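Side-chain contacts in N5-Carboxyaminoimidazole ribonucleotide synthetase (Staphylococcus aureus subsp. aureus, PDB 3ORQ), which catalyses the ATP-dependent joining of bicarbonate to 5-aminoimidazole ribonucleotide, giving N5-carboxyaminoimidazole ribonucleotide in purine biosynthesis: residues G24-Q29 and S289-H294; V38-P43 and C47-V52; Q106-R111 and N269-R274; V256-F259 and Q265-V268. One frame throughout, in Å; residues are numbered along the deposited sequence.

Contact 1 (G24-Q29 and S289-H294)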
loop_
_atom_site.group_PDB
_atom_site.type_symbol
_atom_site.label_atom_id
_atom_site.label_comp_id
_atom_site.label_asym_id
_atom_site.label_seq_id
_atom_site.Cartn_x
_atom_site.Cartn_y
_atom_site.Cartn_z
ATOM N N GLY A 24 -0.263 11.935 6.814
ATOM C CA GLY A 24 -1.428 12.229 5.993
ATOM C C GLY A 24 -1.318 11.470 4.683
ATOM O O GLY A 24 -2.304 10.901 4.195
ATOM N N LYS A 25 -0.105 11.394 4.141
ATOM C CA LYS A 25 0.113 10.796 2.839
ATOM C C LYS A 25 -0.252 9.340 2.926
ATOM O O LYS A 25 -0.976 8.795 2.100
ATOM C CB LYS A 25 1.609 10.942 2.440
ATOM C CG LYS A 25 2.034 10.135 1.146
ATOM C CD LYS A 25 3.565 10.191 0.873
ATOM C CE LYS A 25 3.840 9.507 -0.461
ATOM N NZ LYS A 25 5.259 9.548 -0.800
HETATM N N MSE A 26 0.244 8.676 3.945
HETATM C CA MSE A 26 -0.023 7.256 4.065
HETATM C C MSE A 26 -1.517 6.947 4.390
HETATM O O MSE A 26 -2.060 5.923 3.947
HETATM C CB MSE A 26 0.944 6.668 5.074
HETATM C CG MSE A 26 2.410 6.726 4.603
HETATM SE SE MSE A 26 3.639 5.857 5.889
HETATM C CE MSE A 26 3.999 7.364 6.995
HETATM N N MSE A 27 -2.172 7.831 5.142
HETATM C CA MSE A 27 -3.603 7.735 5.380
HETATM C C MSE A 27 -4.310 7.840 4.045
HETATM O O MSE A 27 -5.260 7.091 3.804
HETATM C CB MSE A 27 -4.101 8.936 6.214
HETATM C CG MSE A 27 -3.832 8.895 7.731
HETATM SE SE MSE A 27 -4.607 10.463 8.623
HETATM C CE MSE A 27 -3.898 10.182 10.403
ATOM N N ALA A 28 -3.896 8.810 3.215
ATOM C CA ALA A 28 -4.575 9.071 1.932
ATOM C C ALA A 28 -4.385 7.914 0.938
ATOM O O ALA A 28 -5.325 7.571 0.172
ATOM C CB ALA A 28 -4.086 10.417 1.296
ATOM N N GLN A 29 -3.189 7.299 0.957
ATOM C CA GLN A 29 -2.961 6.103 0.121
ATOM C C GLN A 29 -3.864 4.946 0.513
ATOM O O GLN A 29 -4.433 4.285 -0.361
ATOM C CB GLN A 29 -1.493 5.692 0.102
ATOM C CG GLN A 29 -0.634 6.762 -0.633
ATOM C CD GLN A 29 0.783 6.274 -0.978
ATOM O OE1 GLN A 29 0.994 5.750 -2.043
ATOM N NE2 GLN A 29 1.732 6.401 -0.035
ATOM N N SER A 289 -2.484 -2.385 8.274
ATOM C CA SER A 289 -1.545 -1.371 8.767
ATOM C C SER A 289 -2.282 -0.399 9.654
ATOM O O SER A 289 -3.492 -0.362 9.649
ATOM C CB SER A 289 -0.871 -0.607 7.603
ATOM O OG SER A 289 -1.692 0.475 7.171
ATOM N N GLN A 290 -1.545 0.435 10.366
ATOM C CA GLN A 290 -2.166 1.374 11.288
ATOM C C GLN A 290 -2.961 2.424 10.543
ATOM O O GLN A 290 -3.863 3.049 11.113
ATOM C CB GLN A 290 -1.112 2.001 12.215
ATOM C CG GLN A 290 0.030 2.700 11.530
ATOM C CD GLN A 290 0.831 3.595 12.455
ATOM O OE1 GLN A 290 1.937 4.017 12.108
ATOM N NE2 GLN A 290 0.272 3.924 13.606
ATOM N N PHE A 291 -2.635 2.606 9.265
ATOM C CA PHE A 291 -3.417 3.531 8.403
ATOM C C PHE A 291 -4.702 2.878 7.882
ATOM O O PHE A 291 -5.746 3.558 7.821
ATOM C CB PHE A 291 -2.543 4.073 7.236
ATOM C CG PHE A 291 -1.285 4.705 7.716
ATOM C CD1 PHE A 291 -1.322 5.971 8.311
ATOM C CD2 PHE A 291 -0.077 3.969 7.738
ATOM C CE1 PHE A 291 -0.160 6.554 8.823
ATOM C CE2 PHE A 291 1.099 4.541 8.247
ATOM C CZ PHE A 291 1.061 5.839 8.777
ATOM N N ASP A 292 -4.648 1.580 7.521
ATOM C CA ASP A 292 -5.858 0.900 7.091
ATOM C C ASP A 292 -6.882 0.972 8.219
ATOM O O ASP A 292 -8.007 1.399 7.999
ATOM C CB ASP A 292 -5.602 -0.576 6.763
ATOM C CG ASP A 292 -4.605 -0.774 5.621
ATOM O OD1 ASP A 292 -4.524 0.077 4.678
ATOM O OD2 ASP A 292 -3.864 -1.794 5.708
ATOM N N THR A 293 -6.506 0.543 9.416
ATOM C CA THR A 293 -7.459 0.569 10.520
ATOM C C THR A 293 -7.880 2.036 10.860
ATOM O O THR A 293 -8.974 2.285 11.287
ATOM C CB THR A 293 -6.919 -0.144 11.759
ATOM O OG1 THR A 293 -5.668 0.441 12.128
ATOM C CG2 THR A 293 -6.694 -1.617 11.478
ATOM N N HIS A 294 -7.021 3.008 10.624
ATOM C CA HIS A 294 -7.421 4.372 10.907
ATOM C C HIS A 294 -8.611 4.757 10.041
ATOM O O HIS A 294 -9.596 5.333 10.537
ATOM C CB HIS A 294 -6.270 5.354 10.661
ATOM C CG HIS A 294 -6.567 6.747 11.136
ATOM N ND1 HIS A 294 -6.463 7.117 12.458
ATOM C CD2 HIS A 294 -6.971 7.857 10.474
ATOM C CE1 HIS A 294 -6.757 8.394 12.593
ATOM N NE2 HIS A 294 -7.094 8.866 11.410
#

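Contact 2 (V38-P43 and C47-V52)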
loop_
_atom_site.group_PDB
_atom_site.type_symbol
_atom_site.label_atom_id
_atom_site.label_comp_id
_atom_site.label_asym_id
_atom_site.label_seq_id
_atom_site.Cartn_x
_atom_site.Cartn_y
_atom_site.Cartn_z
ATOM N N VAL A 38 -10.110 11.929 -1.218
ATOM C CA VAL A 38 -9.333 12.576 -0.173
ATOM C C VAL A 38 -9.164 14.049 -0.478
ATOM O O VAL A 38 -8.678 14.404 -1.549
ATOM C CB VAL A 38 -7.918 11.969 -0.073
ATOM C CG1 VAL A 38 -7.065 12.789 0.912
ATOM C CG2 VAL A 38 -7.975 10.495 0.370
ATOM N N VAL A 39 -9.533 14.895 0.489
ATOM C CA VAL A 39 -9.198 16.325 0.458
ATOM C C VAL A 39 -8.178 16.599 1.569
ATOM O O VAL A 39 -8.378 16.214 2.719
ATOM C CB VAL A 39 -10.456 17.199 0.680
ATOM C CG1 VAL A 39 -10.077 18.647 0.723
ATOM C CG2 VAL A 39 -11.424 16.994 -0.476
ATOM N N VAL A 40 -7.077 17.250 1.246
ATOM C CA VAL A 40 -6.077 17.451 2.261
ATOM C C VAL A 40 -5.781 18.968 2.431
ATOM O O VAL A 40 -5.745 19.726 1.442
ATOM C CB VAL A 40 -4.762 16.640 1.960
ATOM C CG1 VAL A 40 -4.153 17.070 0.604
ATOM C CG2 VAL A 40 -3.723 16.881 3.065
ATOM N N LEU A 41 -5.588 19.381 3.688
ATOM C CA LEU A 41 -5.299 20.777 4.038
ATOM C C LEU A 41 -3.904 20.855 4.682
ATOM O O LEU A 41 -3.591 20.143 5.649
ATOM C CB LEU A 41 -6.369 21.344 4.992
ATOM C CG LEU A 41 -6.305 22.849 5.300
ATOM C CD1 LEU A 41 -7.690 23.466 5.613
ATOM C CD2 LEU A 41 -5.310 23.149 6.406
ATOM N N ASP A 42 -3.062 21.721 4.138
ATOM C CA ASP A 42 -1.714 21.905 4.649
ATOM C C ASP A 42 -1.260 23.286 4.151
ATOM O O ASP A 42 -1.582 23.664 3.015
ATOM C CB ASP A 42 -0.792 20.794 4.104
ATOM C CG ASP A 42 0.547 20.716 4.830
ATOM O OD1 ASP A 42 0.725 19.827 5.699
ATOM O OD2 ASP A 42 1.421 21.564 4.573
ATOM N N PRO A 43 -0.482 24.021 4.962
ATOM C CA PRO A 43 0.072 25.327 4.530
ATOM C C PRO A 43 1.109 25.240 3.416
ATOM O O PRO A 43 1.351 26.222 2.704
ATOM C CB PRO A 43 0.730 25.878 5.824
ATOM C CG PRO A 43 0.994 24.618 6.688
ATOM C CD PRO A 43 -0.184 23.723 6.385
ATOM N N CYS A 47 3.870 19.811 0.439
ATOM C CA CYS A 47 3.548 18.733 1.357
ATOM C C CYS A 47 3.476 17.405 0.606
ATOM O O CYS A 47 2.886 17.337 -0.458
ATOM C CB CYS A 47 2.258 18.999 2.125
ATOM S SG CYS A 47 0.702 18.915 1.175
ATOM N N PRO A 48 4.056 16.339 1.198
ATOM C CA PRO A 48 4.091 14.972 0.673
ATOM C C PRO A 48 2.714 14.395 0.278
ATOM O O PRO A 48 2.660 13.504 -0.554
ATOM C CB PRO A 48 4.655 14.149 1.842
ATOM C CG PRO A 48 5.391 15.172 2.741
ATOM C CD PRO A 48 4.695 16.488 2.522
ATOM N N CYS A 49 1.627 14.872 0.878
ATOM C CA CYS A 49 0.306 14.245 0.664
ATOM C C CYS A 49 -0.401 14.871 -0.552
ATOM O O CYS A 49 -1.419 14.374 -1.020
ATOM C CB CYS A 49 -0.558 14.421 1.930
ATOM S SG CYS A 49 -2.204 13.587 1.950
ATOM N N ARG A 50 0.174 15.934 -1.096
ATOM C CA ARG A 50 -0.543 16.750 -2.069
ATOM C C ARG A 50 -0.992 16.001 -3.303
ATOM O O ARG A 50 -2.084 16.245 -3.810
ATOM C CB ARG A 50 0.285 17.964 -2.487
ATOM C CG ARG A 50 -0.369 18.700 -3.639
ATOM C CD ARG A 50 0.260 20.047 -3.879
ATOM N NE ARG A 50 -0.456 20.764 -4.918
ATOM C CZ ARG A 50 -0.003 21.867 -5.512
ATOM N NH1 ARG A 50 1.171 22.401 -5.159
ATOM N NH2 ARG A 50 -0.709 22.419 -6.482
ATOM N N TYR A 51 -0.165 15.083 -3.784
ATOM C CA TYR A 51 -0.529 14.320 -4.998
ATOM C C TYR A 51 -1.074 12.912 -4.781
ATOM O O TYR A 51 -1.078 12.109 -5.708
ATOM C CB TYR A 51 0.659 14.320 -5.970
ATOM C CG TYR A 51 1.063 15.733 -6.316
ATOM C CD1 TYR A 51 0.370 16.455 -7.276
ATOM C CD2 TYR A 51 2.082 16.361 -5.620
ATOM C CE1 TYR A 51 0.730 17.787 -7.593
ATOM C CE2 TYR A 51 2.469 17.671 -5.922
ATOM C CZ TYR A 51 1.790 18.369 -6.909
ATOM O OH TYR A 51 2.154 19.653 -7.163
ATOM N N VAL A 52 -1.483 12.597 -3.544
ATOM C CA VAL A 52 -2.370 11.467 -3.314
ATOM C C VAL A 52 -3.735 11.923 -2.716
ATOM O O VAL A 52 -4.397 11.178 -1.952
ATOM C CB VAL A 52 -1.672 10.420 -2.418
ATOM C CG1 VAL A 52 -0.556 9.739 -3.182
ATOM C CG2 VAL A 52 -1.138 11.042 -1.143
#

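Contact 3 (Q106-R111 and N269-R274). With MG (magnesium ion), chain C; ADP (adenosine-5'-diphosphate), chain D.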
loop_
_atom_site.group_PDB
_atom_site.type_symbol
_atom_site.label_atom_id
_atom_site.label_comp_id
_atom_site.label_asym_id
_atom_site.label_seq_id
_atom_site.Cartn_x
_atom_site.Cartn_y
_atom_site.Cartn_z
ATOM N N GLN A 106 -7.110 18.613 22.550
ATOM C CA GLN A 106 -7.016 19.644 23.599
ATOM C C GLN A 106 -6.062 19.228 24.711
ATOM O O GLN A 106 -5.200 19.981 25.160
ATOM C CB GLN A 106 -8.407 19.906 24.211
ATOM C CG GLN A 106 -8.423 20.807 25.476
ATOM C CD GLN A 106 -9.739 20.699 26.287
ATOM O OE1 GLN A 106 -10.789 20.278 25.774
ATOM N NE2 GLN A 106 -9.675 21.077 27.560
ATOM N N LEU A 107 -6.256 17.998 25.153
ATOM C CA LEU A 107 -5.683 17.517 26.369
ATOM C C LEU A 107 -4.251 17.027 26.120
ATOM O O LEU A 107 -3.372 17.243 26.951
ATOM C CB LEU A 107 -6.607 16.434 26.873
ATOM C CG LEU A 107 -6.425 15.812 28.226
ATOM C CD1 LEU A 107 -7.703 15.053 28.596
ATOM C CD2 LEU A 107 -5.209 14.887 28.124
ATOM N N LEU A 108 -4.002 16.420 24.952
ATOM C CA LEU A 108 -2.663 15.929 24.640
ATOM C C LEU A 108 -1.695 16.941 24.023
ATOM O O LEU A 108 -0.527 16.637 23.877
ATOM C CB LEU A 108 -2.721 14.647 23.794
ATOM C CG LEU A 108 -3.589 13.563 24.449
ATOM C CD1 LEU A 108 -3.874 12.432 23.473
ATOM C CD2 LEU A 108 -3.014 13.073 25.797
ATOM N N GLN A 109 -2.188 18.127 23.665
ATOM C CA GLN A 109 -1.368 19.209 23.090
ATOM C C GLN A 109 -0.373 19.690 24.120
ATOM O O GLN A 109 0.765 20.050 23.814
ATOM C CB GLN A 109 -2.246 20.419 22.779
ATOM C CG GLN A 109 -2.720 20.527 21.379
ATOM C CD GLN A 109 -3.650 21.706 21.185
ATOM O OE1 GLN A 109 -3.851 22.154 20.051
ATOM N NE2 GLN A 109 -4.235 22.213 22.282
ATOM N N ASP A 110 -0.846 19.731 25.350
ATOM C CA ASP A 110 -0.113 20.361 26.425
ATOM C C ASP A 110 0.385 19.292 27.416
ATOM O O ASP A 110 -0.419 18.625 28.053
ATOM C CB ASP A 110 -1.027 21.400 27.066
ATOM C CG ASP A 110 -0.596 21.793 28.443
ATOM O OD1 ASP A 110 0.615 21.702 28.754
ATOM O OD2 ASP A 110 -1.491 22.201 29.213
ATOM N N ARG A 111 1.709 19.143 27.510
ATOM C CA ARG A 111 2.378 18.180 28.404
ATOM C C ARG A 111 1.862 18.151 29.840
ATOM O O ARG A 111 1.748 17.082 30.427
ATOM C CB ARG A 111 3.886 18.435 28.449
ATOM C CG ARG A 111 4.609 18.177 27.137
ATOM C CD ARG A 111 6.058 17.914 27.407
ATOM N NE ARG A 111 6.852 17.856 26.186
ATOM C CZ ARG A 111 7.109 16.748 25.504
ATOM N NH1 ARG A 111 6.603 15.599 25.903
ATOM N NH2 ARG A 111 7.861 16.795 24.408
ATOM N N ASN A 269 4.712 7.188 29.201
ATOM C CA ASN A 269 5.363 8.442 28.859
ATOM C C ASN A 269 4.429 9.487 28.243
ATOM O O ASN A 269 4.226 10.562 28.797
ATOM C CB ASN A 269 6.550 8.210 27.915
ATOM C CG ASN A 269 7.179 9.545 27.397
ATOM O OD1 ASN A 269 7.175 10.571 28.096
ATOM N ND2 ASN A 269 7.696 9.524 26.156
ATOM N N GLU A 270 3.905 9.191 27.059
ATOM C CA GLU A 270 3.050 10.142 26.356
ATOM C C GLU A 270 2.119 9.428 25.377
ATOM O O GLU A 270 2.357 8.267 25.030
ATOM C CB GLU A 270 3.921 11.181 25.615
ATOM C CG GLU A 270 4.665 10.654 24.354
ATOM C CD GLU A 270 5.724 11.621 23.792
ATOM O OE1 GLU A 270 5.947 12.720 24.396
ATOM O OE2 GLU A 270 6.359 11.262 22.748
ATOM N N ILE A 271 1.074 10.125 24.928
ATOM C CA ILE A 271 0.135 9.585 23.954
ATOM C C ILE A 271 0.026 10.497 22.704
ATOM O O ILE A 271 -0.145 11.718 22.824
ATOM C CB ILE A 271 -1.261 9.418 24.545
ATOM C CG1 ILE A 271 -1.208 8.835 25.953
ATOM C CG2 ILE A 271 -2.159 8.557 23.611
ATOM C CD1 ILE A 271 -2.609 8.776 26.628
ATOM N N ALA A 272 0.121 9.869 21.518
ATOM C CA ALA A 272 -0.071 10.518 20.223
ATOM C C ALA A 272 -1.438 10.107 19.691
ATOM O O ALA A 272 -1.687 8.921 19.481
ATOM C CB ALA A 272 1.030 10.119 19.245
ATOM N N PRO A 273 -2.350 11.084 19.508
ATOM C CA PRO A 273 -3.718 10.821 19.054
ATOM C C PRO A 273 -3.724 10.684 17.514
ATOM O O PRO A 273 -4.523 11.327 16.787
ATOM C CB PRO A 273 -4.455 12.064 19.499
ATOM C CG PRO A 273 -3.366 13.184 19.360
ATOM C CD PRO A 273 -2.082 12.525 19.699
ATOM N N ARG A 274 -2.826 9.841 17.014
ATOM C CA ARG A 274 -2.683 9.674 15.567
ATOM C C ARG A 274 -1.918 8.398 15.323
ATOM O O ARG A 274 -1.360 7.829 16.271
ATOM C CB ARG A 274 -1.935 10.876 14.963
ATOM C CG ARG A 274 -0.706 11.246 15.797
ATOM C CD ARG A 274 0.246 12.207 15.112
ATOM N NE ARG A 274 1.323 12.557 16.017
ATOM C CZ ARG A 274 2.416 11.827 16.202
ATOM N NH1 ARG A 274 2.585 10.704 15.517
ATOM N NH2 ARG A 274 3.354 12.225 17.065
HETATM MG MG MG C . 8.306 10.505 22.106
HETATM P PB ADP D . 9.171 13.988 22.249
HETATM O O1B ADP D . 7.722 14.257 22.563
HETATM O O2B ADP D . 9.532 12.725 21.517
HETATM O O3B ADP D . 9.847 15.207 21.687
HETATM P PA ADP D . 9.623 12.666 24.728
HETATM O O1A ADP D . 9.067 13.296 25.980
HETATM O O2A ADP D . 8.851 11.547 24.076
HETATM O O3A ADP D . 9.935 13.839 23.657
HETATM O "O5'" ADP D . 11.113 12.125 24.983
HETATM C "C5'" ADP D . 11.955 11.730 23.914
HETATM C "C4'" ADP D . 12.981 10.743 24.443
HETATM O "O4'" ADP D . 13.765 11.330 25.514
HETATM C "C3'" ADP D . 12.345 9.479 25.029
HETATM O "O3'" ADP D . 12.091 8.451 24.064
HETATM C "C2'" ADP D . 13.389 9.037 26.043
HETATM O "O2'" ADP D . 14.328 8.165 25.442
HETATM C "C1'" ADP D . 14.062 10.327 26.498
HETATM N N9 ADP D . 13.361 10.680 27.752
HETATM C C8 ADP D . 12.308 11.520 27.846
HETATM N N7 ADP D . 11.852 11.612 29.119
HETATM C C5 ADP D . 12.663 10.813 29.859
HETATM C C6 ADP D . 12.753 10.461 31.300
HETATM N N6 ADP D . 11.860 10.999 32.174
HETATM N N1 ADP D . 13.722 9.589 31.666
HETATM C C2 ADP D . 14.593 9.052 30.778
HETATM N N3 ADP D . 14.573 9.325 29.451
HETATM C C4 ADP D . 13.643 10.190 28.957
HETATM O O HOH W 1 0.958 14.240 23.288
#

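Contact 4 (V256-F259 and Q265-V268). With MG (magnesium ion), chain C; ADP (adenosine-5'-diphosphate), chain D.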
loop_
_atom_site.group_PDB
_atom_site.type_symbol
_atom_site.label_atom_id
_atom_site.label_comp_id
_atom_site.label_asym_id
_atom_site.label_seq_id
_atom_site.Cartn_x
_atom_site.Cartn_y
_atom_site.Cartn_z
ATOM N N VAL A 256 0.403 4.876 22.428
ATOM C CA VAL A 256 0.890 5.160 23.779
ATOM C C VAL A 256 2.345 4.725 23.833
ATOM O O VAL A 256 2.658 3.566 23.527
ATOM C CB VAL A 256 0.069 4.382 24.832
ATOM C CG1 VAL A 256 0.519 4.703 26.307
ATOM C CG2 VAL A 256 -1.400 4.629 24.663
ATOM N N GLU A 257 3.226 5.659 24.212
ATOM C CA GLU A 257 4.652 5.394 24.461
ATOM C C GLU A 257 4.919 5.111 25.926
ATOM O O GLU A 257 4.435 5.836 26.776
ATOM C CB GLU A 257 5.492 6.617 24.100
ATOM C CG GLU A 257 5.612 6.901 22.634
ATOM C CD GLU A 257 6.545 8.065 22.346
ATOM O OE1 GLU A 257 7.346 8.487 23.232
ATOM O OE2 GLU A 257 6.493 8.578 21.222
ATOM N N PHE A 258 5.740 4.102 26.209
ATOM C CA PHE A 258 6.039 3.696 27.585
ATOM C C PHE A 258 7.542 3.630 27.855
ATOM O O PHE A 258 8.329 3.341 26.966
ATOM C CB PHE A 258 5.502 2.292 27.910
ATOM C CG PHE A 258 4.030 2.109 27.698
ATOM C CD1 PHE A 258 3.524 1.891 26.427
ATOM C CD2 PHE A 258 3.161 2.063 28.782
ATOM C CE1 PHE A 258 2.154 1.679 26.231
ATOM C CE2 PHE A 258 1.813 1.865 28.612
ATOM C CZ PHE A 258 1.299 1.659 27.317
ATOM N N PHE A 259 7.909 3.839 29.119
ATOM C CA PHE A 259 9.247 3.568 29.588
ATOM C C PHE A 259 9.269 2.285 30.421
ATOM O O PHE A 259 8.358 2.019 31.210
ATOM C CB PHE A 259 9.763 4.731 30.457
ATOM C CG PHE A 259 9.873 6.034 29.738
ATOM C CD1 PHE A 259 10.127 6.079 28.366
ATOM C CD2 PHE A 259 9.729 7.231 30.432
ATOM C CE1 PHE A 259 10.236 7.304 27.683
ATOM C CE2 PHE A 259 9.837 8.467 29.766
ATOM C CZ PHE A 259 10.110 8.498 28.382
ATOM N N GLN A 265 10.124 -1.789 35.674
ATOM C CA GLN A 265 8.893 -1.047 35.942
ATOM C C GLN A 265 8.361 -0.231 34.737
ATOM O O GLN A 265 9.122 0.528 34.107
ATOM C CB GLN A 265 9.115 -0.113 37.112
ATOM C CG GLN A 265 7.867 0.480 37.687
ATOM C CD GLN A 265 7.955 0.572 39.187
ATOM O OE1 GLN A 265 7.822 -0.440 39.883
ATOM N NE2 GLN A 265 8.204 1.784 39.701
ATOM N N LEU A 266 7.057 -0.366 34.476
ATOM C CA LEU A 266 6.392 0.272 33.333
ATOM C C LEU A 266 5.838 1.629 33.715
ATOM O O LEU A 266 5.106 1.737 34.693
ATOM C CB LEU A 266 5.241 -0.600 32.790
ATOM C CG LEU A 266 4.630 -0.248 31.411
ATOM C CD1 LEU A 266 5.616 -0.558 30.292
ATOM C CD2 LEU A 266 3.279 -0.925 31.113
ATOM N N TYR A 267 6.199 2.662 32.961
ATOM C CA TYR A 267 5.512 3.947 33.063
ATOM C C TYR A 267 4.957 4.370 31.688
ATOM O O TYR A 267 5.610 4.171 30.647
ATOM C CB TYR A 267 6.433 5.076 33.539
ATOM C CG TYR A 267 7.278 4.863 34.799
ATOM C CD1 TYR A 267 8.319 3.926 34.827
ATOM C CD2 TYR A 267 7.092 5.665 35.927
ATOM C CE1 TYR A 267 9.101 3.776 35.933
ATOM C CE2 TYR A 267 7.881 5.524 37.021
ATOM C CZ TYR A 267 8.883 4.579 37.023
ATOM O OH TYR A 267 9.671 4.416 38.143
ATOM N N VAL A 268 3.782 4.996 31.694
ATOM C CA VAL A 268 3.303 5.701 30.525
ATOM C C VAL A 268 4.105 6.985 30.374
ATOM O O VAL A 268 4.164 7.778 31.318
ATOM C CB VAL A 268 1.821 6.049 30.689
ATOM C CG1 VAL A 268 1.236 6.543 29.396
ATOM C CG2 VAL A 268 1.063 4.846 31.171
HETATM MG MG MG C . 8.306 10.505 22.106
HETATM P PB ADP D . 9.171 13.988 22.249
HETATM O O1B ADP D . 7.722 14.257 22.563
HETATM O O2B ADP D . 9.532 12.725 21.517
HETATM O O3B ADP D . 9.847 15.207 21.687
HETATM P PA ADP D . 9.623 12.666 24.728
HETATM O O1A ADP D . 9.067 13.296 25.980
HETATM O O2A ADP D . 8.851 11.547 24.076
HETATM O O3A ADP D . 9.935 13.839 23.657
HETATM O "O5'" ADP D . 11.113 12.125 24.983
HETATM C "C5'" ADP D . 11.955 11.730 23.914
HETATM C "C4'" ADP D . 12.981 10.743 24.443
HETATM O "O4'" ADP D . 13.765 11.330 25.514
HETATM C "C3'" ADP D . 12.345 9.479 25.029
HETATM O "O3'" ADP D . 12.091 8.451 24.064
HETATM C "C2'" ADP D . 13.389 9.037 26.043
HETATM O "O2'" ADP D . 14.328 8.165 25.442
HETATM C "C1'" ADP D . 14.062 10.327 26.498
HETATM N N9 ADP D . 13.361 10.680 27.752
HETATM C C8 ADP D . 12.308 11.520 27.846
HETATM N N7 ADP D . 11.852 11.612 29.119
HETATM C C5 ADP D . 12.663 10.813 29.859
HETATM C C6 ADP D . 12.753 10.461 31.300
HETATM N N6 ADP D . 11.860 10.999 32.174
HETATM N N1 ADP D . 13.722 9.589 31.666
HETATM C C2 ADP D . 14.593 9.052 30.778
HETATM N N3 ADP D . 14.573 9.325 29.451
HETATM C C4 ADP D . 13.643 10.190 28.957
#

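Contact 1 (G24-Q29 and S289-H294)
Helix segments 24-29 and 290-294 cross at -64° with their axes 8.7 Å apart, and their backbones come nearest at Met27 and Phe291, whose CA atoms lie 5.2 Å from each other. The Phe291 ring takes Met26 CB almost exactly over the centre of one face, 3.6 Å from the centroid and 5° off the normal, while Gln290 CG lies over the opposite face. The Met26 chain then bends at its last torsion, and the selenium of this selenomethionine, Met26 SE, reaches Phe291 CE2 at 3.7 Å in an oblique Met-aromatic contact. Met27 meets the same ring from another direction, its CG 3.9 Å from Phe291 CD1. Beyond CG its extended chain runs on to His294, where Met27 CE comes within 3.6 Å of His294 NE2, over one face of the imidazole. The His294 ring is held by both nitrogens, NE2 bonded to Thr78 and ND1 to the backbone of Thr253, so a methyl can lie on its face without costing it a polar partner. Ser289 and Asp292 begin the second helix with a capping box: Asp292 OD2 receives Ser289 N at 3.0 Å, and Asp292 N returns a bond to Ser289 OG at 3.2 Å. No hydrogen bond crosses the interface. Flexible selenomethionine chains moulded to flat rings therefore join the first helix of the N-terminal domain to helix 290-298 through dispersion and CH-pi contacts.

Contact 2 (V38-P43 and C47-V52)
Asp42 of segment 38-43 meets Cys47 as the chain turns back along the strand. Starting at the root of the side chain, Asp42 CB lies 3.8 Å from Cys47 SG. Asp42 CG comes next, 3.6 Å from Cys47 CB. With CG anti to the backbone N (chi1 -167°), the carboxylate is carried past the cysteine: OD2 packs on Cys47 CB and accepts from Ser44 N, while OD1 is bonded to Tyr61 OH and to Gly20 N of a glycine-rich segment. Further back, Val40 CG2 touches Cys49 SG at 3.8 Å, and Val38 CB faces Val52 O at 4.1 Å. A type I turn from Cys47 to Arg50, closed by Arg50 N to Cys47 O at 3.1 Å, brings both cysteines to this side of the strand. Small, weakly polar thiols can pack against valine and the aspartate CB alike. The contact belongs to the Rossmann-like preATP-grasp domain, joining strand 37-42 of its parallel sheet to the loop before strand 55-58. The buried carboxylate is thus satisfied by other residues, and between the two segments there is van der Waals packing alone.

Contact 3 (Q106-R111 and N269-R274)
The charged part of this contact joins Arg111 to Glu270 at the nucleotide. Arg111 NH1 meets Glu270 OE1 at 3.3 Å in a salt bridge whose hydrogen bond is weak, with guanidinium and carboxylate planes only 18° apart. The Arg111 chain, extended from CG to NE, reaches on to the phosphates, where Arg111 NH2 donates to ADP O1B at 3.1 Å, so carboxylate oxygen and beta-phosphate share the guanidinium edge. Arginine suits the place because one flat group can serve both anions.

Metal coordination uses the other carboxylate oxygen. Glu270 thus divides its oxygens, OE1 toward Arg111 and OE2 on magnesium at 2.2 Å, and ADP O2A is also a ligand of the ion. Asn269 ND2 donates to ADP O2A at 3.1 Å, adding a neutral grip on the alpha-phosphate. Asn269 and Glu270 both face Glu257 in a classic beta bulge.

Apolar packing lies farther from the nucleotide. Through the single methyl CD1, Leu108 touches Pro273 CB at 4.0 Å and Ile271 CB at 4.1 Å. A water lies between Leu108 O and Ile271 O, within hydrogen-bonding distance of both.

Around this pair, Ile271 also packs on Leu118 of helix 111-120 and on Phe254 of strand 252-261. Helix 103-109 and the start of helix 111-120 lie against strand 266-272, the outer strand of the large antiparallel sheet within the chain.

Contact 4 (V256-F259 and Q265-V268)
Phe258 and Val268, a non-hydrogen-bonded antiparallel pair, lie side by side and point the same way, with Phe258 CE2 4.0 Å from Val268 CG2. Leu266 crosses Phe258 obliquely, Leu266 CD1 3.7 Å from Phe258 CB, while Val256 CG1 meets Val268 CG1 at 3.7 Å, so the side chains of Val256, Phe258, Leu266 and Val268 make an apolar patch. Phe259 and Tyr267 form the neighbouring hydrogen-bonded pair on the other face. Phe259 N donates to Tyr267 O at 2.8 Å and Tyr267 N to Phe259 O at 2.9 Å. Tyr267 sets its ring edge by Phe259 O and reaches on to Gln265, whose NE2 gives OH a weak bond. Phe259, its CG anti to the carbonyl carbon (chi1 -62°), extends to the adenine and brings CZ within 3.6 Å of ADP N7. The Glu257 side chain leads to the magnesium, with OE1 at 2.5 Å and OE2 at a longer 2.8 Å; OE2 is also hydrogen-bonded to His276. One hairpin thus combines an apolar patch packed on helix 234-245 with aromatic and acidic side chains for the base and the metal.

Overall arrangement
Contacts 3 and 4, centres about 14 Å apart, share strand 266-272 and adjoin in one antiparallel sheet, where backbone bonds tie Asn269 and Glu270 to Glu257. Together they supply both magnesium carboxylates and part of the ADP pocket. Contacts 1 and 2, centres about 13 Å apart, touch where helix 22-33 packs on the loop 47-52 that follows strand 37-42, and both touch the second subunit. Contacts 2 and 4 lie farthest apart, about 33 Å between centres. Along the chain contact 1 encloses the others: contact 2 closes early, and contact 4 is nested inside contact 3. Contacts 1 and 3 both join the N-terminal part to the ATP-grasp region, but of these two only contact 3 reaches ADP and magnesium.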